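Local coordinates for protein 401aa long hypothetical glucose-1-phosphate thymidylyltransferase (PDB 2GGO) that catalyses, with a nucleotidyltransferase domain and a hexapeptide-repeat domain, steps in the synthesis of UDP-N-acetylglucosamine and UDP-N-acetylgalactosamine, at residues Ile49-Lys58 with Leu65-Asp75. Numbering follows the deposited sequence.
Sequences ITVIVSSKNK and LKEISIVTQKD
Ile49 O is gripped by two donors: Ser69 N at 3.1 Å, lying in the carbonyl plane, and a water at 3.3 Å. This opens a parallel pairing of strands 48-53 and 69-72, the two strands of a right-handed beta-alpha-beta crossover through helix 58-64 in the GT-A-type nucleotidyltransferase domain; 69-72 is the edge strand, and the axes of segments 49-53 and 69-72 are inclined by 27°. Bonds then run from Val51 N to Ser69 O, Val71 N to Val51 O, Val53 N to Val71 O and Gln73 N to Val53 O, the last 2.7 Å long but bent to 139° at the hydrogen. On the helix-covered face, Ile68 divides its branches: CD1 lies 3.7 Å from Ile49 CB, while chi1 of -59° turns CG1 away from the carbonyl carbon and leaves CG2 opposite the backbone N, where it meets Val51 CG2 at 3.7 Å. Replacing Ile68 with an alanine removes both branches and would probably open a gap beside Ile49 CB and Val51 CG2. Farther along, Val53 CG2 meets Ile70 CG2 at 3.5 Å, beside Phe61. Gln73, which probably helps bind the nucleoside triphosphate and touches Ala8 of that site, sets CB 3.7 Å from Ile52 CG2, the two side chains crossing nearly at right angles.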
loop_
_atom_site.group_PDB
_atom_site.type_symbol
_atom_site.label_atom_id
_atom_site.label_comp_id
_atom_site.label_asym_id
_atom_site.label_seq_id
_atom_site.Cartn_x
_atom_site.Cartn_y
_atom_site.Cartn_z
ATOM N N ILE A 49 -16.866 12.425 4.437
ATOM C CA ILE A 49 -16.148 11.235 3.970
ATOM C C ILE A 49 -16.598 10.046 4.774
ATOM O O ILE A 49 -16.656 10.116 5.973
ATOM C CB ILE A 49 -14.602 11.409 4.029
ATOM C CG1 ILE A 49 -14.196 12.721 3.340
ATOM C CG2 ILE A 49 -13.924 10.161 3.439
ATOM C CD1 ILE A 49 -12.803 13.324 3.733
ATOM N N THR A 50 -16.911 8.967 4.079
ATOM C CA THR A 50 -17.329 7.734 4.682
ATOM C C THR A 50 -16.410 6.601 4.218
ATOM O O THR A 50 -16.159 6.441 3.005
ATOM C CB THR A 50 -18.747 7.381 4.243
ATOM O OG1 THR A 50 -19.619 8.437 4.630
ATOM C CG2 THR A 50 -19.221 6.082 4.906
ATOM N N VAL A 51 -15.942 5.789 5.165
ATOM C CA VAL A 51 -15.241 4.548 4.802
ATOM C C VAL A 51 -16.133 3.308 4.930
ATOM O O VAL A 51 -16.676 3.038 5.983
ATOM C CB VAL A 51 -13.956 4.349 5.638
ATOM C CG1 VAL A 51 -13.033 3.374 4.940
ATOM C CG2 VAL A 51 -13.274 5.658 5.832
ATOM N N ILE A 52 -16.284 2.554 3.857
ATOM C CA ILE A 52 -16.912 1.239 3.965
ATOM C C ILE A 52 -15.816 0.219 4.311
ATOM O O ILE A 52 -14.800 0.106 3.630
ATOM C CB ILE A 52 -17.666 0.869 2.692
ATOM C CG1 ILE A 52 -18.799 1.895 2.494
ATOM C CG2 ILE A 52 -18.239 -0.562 2.783
ATOM C CD1 ILE A 52 -18.957 2.391 1.069
ATOM N N VAL A 53 -16.023 -0.466 5.419
ATOM C CA VAL A 53 -15.040 -1.362 5.985
ATOM C C VAL A 53 -15.697 -2.726 6.258
ATOM O O VAL A 53 -16.904 -2.901 6.054
ATOM C CB VAL A 53 -14.416 -0.759 7.274
ATOM C CG1 VAL A 53 -13.933 0.629 7.009
ATOM C CG2 VAL A 53 -15.396 -0.744 8.458
ATOM N N SER A 54 -14.909 -3.708 6.683
ATOM C CA SER A 54 -15.487 -4.957 7.132
ATOM C C SER A 54 -15.761 -4.841 8.627
ATOM O O SER A 54 -15.132 -4.028 9.317
ATOM C CB SER A 54 -14.542 -6.110 6.810
ATOM O OG SER A 54 -13.336 -5.975 7.548
ATOM N N SER A 55 -16.709 -5.636 9.127
ATOM C CA SER A 55 -17.075 -5.640 10.570
ATOM C C SER A 55 -15.888 -5.954 11.466
ATOM O O SER A 55 -15.672 -5.275 12.485
ATOM C CB SER A 55 -18.198 -6.635 10.820
ATOM O OG SER A 55 -19.038 -6.695 9.665
ATOM N N LYS A 56 -15.109 -6.967 11.058
ATOM C CA LYS A 56 -13.782 -7.246 11.660
ATOM C C LYS A 56 -12.997 -5.970 11.906
ATOM O O LYS A 56 -12.425 -5.805 12.991
ATOM C CB LYS A 56 -12.923 -8.225 10.824
ATOM C CG LYS A 56 -13.308 -8.346 9.319
ATOM C CD LYS A 56 -12.353 -9.222 8.436
ATOM C CE LYS A 56 -11.192 -8.422 7.773
ATOM N NZ LYS A 56 -11.509 -7.881 6.396
ATOM N N ASN A 57 -12.986 -5.067 10.912
ATOM C CA ASN A 57 -12.109 -3.876 10.931
ATOM C C ASN A 57 -12.752 -2.578 11.452
ATOM O O ASN A 57 -12.075 -1.569 11.634
ATOM C CB ASN A 57 -11.439 -3.666 9.558
ATOM C CG ASN A 57 -10.548 -4.845 9.138
ATOM O OD1 ASN A 57 -10.152 -5.675 9.960
ATOM N ND2 ASN A 57 -10.235 -4.922 7.840
ATOM N N LYS A 58 -14.052 -2.630 11.711
ATOM C CA LYS A 58 -14.837 -1.479 12.199
ATOM C C LYS A 58 -14.228 -0.725 13.386
ATOM O O LYS A 58 -14.256 0.501 13.436
ATOM C CB LYS A 58 -16.257 -1.964 12.551
ATOM C CG LYS A 58 -17.091 -1.036 13.423
ATOM C CD LYS A 58 -18.018 -1.847 14.391
ATOM C CE LYS A 58 -17.263 -2.871 15.331
ATOM N NZ LYS A 58 -16.713 -2.334 16.637
ATOM N N LEU A 65 -9.357 7.077 13.051
ATOM C CA LEU A 65 -9.769 8.186 12.193
ATOM C C LEU A 65 -10.677 9.179 12.890
ATOM O O LEU A 65 -11.842 8.862 13.156
ATOM C CB LEU A 65 -10.451 7.644 10.935
ATOM C CG LEU A 65 -9.562 6.802 10.018
ATOM C CD1 LEU A 65 -10.361 6.244 8.900
ATOM C CD2 LEU A 65 -8.455 7.641 9.504
ATOM N N LYS A 66 -10.173 10.388 13.147
ATOM C CA LYS A 66 -10.905 11.373 13.970
ATOM C C LYS A 66 -12.343 11.748 13.490
ATOM O O LYS A 66 -13.339 11.377 14.144
ATOM C CB LYS A 66 -10.067 12.642 14.226
ATOM C CG LYS A 66 -10.703 13.623 15.259
ATOM C CD LYS A 66 -10.438 13.256 16.747
ATOM C CE LYS A 66 -9.427 14.238 17.428
ATOM N NZ LYS A 66 -8.641 13.679 18.600
ATOM N N GLU A 67 -12.483 12.481 12.393
ATOM C CA GLU A 67 -13.825 12.964 12.057
ATOM C C GLU A 67 -14.357 12.387 10.763
ATOM O O GLU A 67 -14.708 13.134 9.846
ATOM C CB GLU A 67 -13.821 14.491 11.975
ATOM C CG GLU A 67 -13.371 15.202 13.277
ATOM C CD GLU A 67 -12.226 16.241 13.043
ATOM O OE1 GLU A 67 -12.287 17.014 12.029
ATOM O OE2 GLU A 67 -11.268 16.277 13.882
ATOM N N ILE A 68 -14.433 11.063 10.693
ATOM C CA ILE A 68 -14.773 10.358 9.456
ATOM C C ILE A 68 -15.810 9.328 9.807
ATOM O O ILE A 68 -15.751 8.744 10.888
ATOM C CB ILE A 68 -13.502 9.653 8.803
ATOM C CG1 ILE A 68 -12.415 10.687 8.475
ATOM C CG2 ILE A 68 -13.846 8.851 7.562
ATOM C CD1 ILE A 68 -12.660 11.516 7.231
ATOM N N SER A 69 -16.739 9.098 8.893
ATOM C CA SER A 69 -17.825 8.155 9.126
ATOM C C SER A 69 -17.460 6.769 8.688
ATOM O O SER A 69 -17.056 6.563 7.548
ATOM C CB SER A 69 -19.087 8.595 8.371
ATOM O OG SER A 69 -19.525 9.878 8.826
ATOM N N ILE A 70 -17.648 5.805 9.576
ATOM C CA ILE A 70 -17.283 4.447 9.261
ATOM C C ILE A 70 -18.522 3.604 9.120
ATOM O O ILE A 70 -19.407 3.624 9.964
ATOM C CB ILE A 70 -16.295 3.841 10.322
ATOM C CG1 ILE A 70 -14.961 4.587 10.329
ATOM C CG2 ILE A 70 -16.023 2.363 10.042
ATOM C CD1 ILE A 70 -14.779 5.529 11.493
ATOM N N VAL A 71 -18.597 2.856 8.038
ATOM C CA VAL A 71 -19.788 2.092 7.772
ATOM C C VAL A 71 -19.341 0.712 7.365
ATOM O O VAL A 71 -18.583 0.556 6.419
ATOM C CB VAL A 71 -20.644 2.787 6.673
ATOM C CG1 VAL A 71 -21.743 1.892 6.164
ATOM C CG2 VAL A 71 -21.243 4.048 7.222
ATOM N N THR A 72 -19.798 -0.292 8.099
ATOM C CA THR A 72 -19.432 -1.671 7.811
ATOM C C THR A 72 -20.217 -2.212 6.626
ATOM O O THR A 72 -21.354 -1.840 6.399
ATOM C CB THR A 72 -19.618 -2.597 9.018
ATOM O OG1 THR A 72 -21.011 -2.817 9.226
ATOM C CG2 THR A 72 -19.011 -2.000 10.266
ATOM N N GLN A 73 -19.583 -3.097 5.878
ATOM C CA GLN A 73 -20.129 -3.616 4.662
ATOM C C GLN A 73 -21.080 -4.766 4.957
ATOM O O GLN A 73 -20.947 -5.453 5.980
ATOM C CB GLN A 73 -18.981 -4.043 3.753
ATOM C CG GLN A 73 -19.299 -5.097 2.732
ATOM C CD GLN A 73 -18.416 -4.995 1.517
ATOM O OE1 GLN A 73 -17.719 -4.013 1.331
ATOM N NE2 GLN A 73 -18.452 -6.010 0.672
ATOM N N LYS A 74 -22.062 -4.928 4.061
ATOM C CA LYS A 74 -22.945 -6.099 3.981
ATOM C C LYS A 74 -22.154 -7.407 4.083
ATOM O O LYS A 74 -21.269 -7.686 3.255
ATOM C CB LYS A 74 -23.700 -6.082 2.652
ATOM C CG LYS A 74 -24.843 -5.087 2.562
ATOM C CD LYS A 74 -26.190 -5.745 2.879
ATOM C CE LYS A 74 -27.324 -5.110 2.067
ATOM N NZ LYS A 74 -28.644 -5.214 2.763
ATOM N N ASP A 75 -22.480 -8.204 5.099
ATOM C CA ASP A 75 -21.744 -9.434 5.365
ATOM C C ASP A 75 -22.205 -10.612 4.531
ATOM O O ASP A 75 -21.393 -11.458 4.144
ATOM C CB ASP A 75 -21.801 -9.784 6.842
ATOM C CG ASP A 75 -20.692 -9.127 7.626
ATOM O OD1 ASP A 75 -20.421 -7.922 7.390
ATOM O OD2 ASP A 75 -20.087 -9.829 8.470
HETATM O O HOH W 1 -18.956 11.908 7.471
#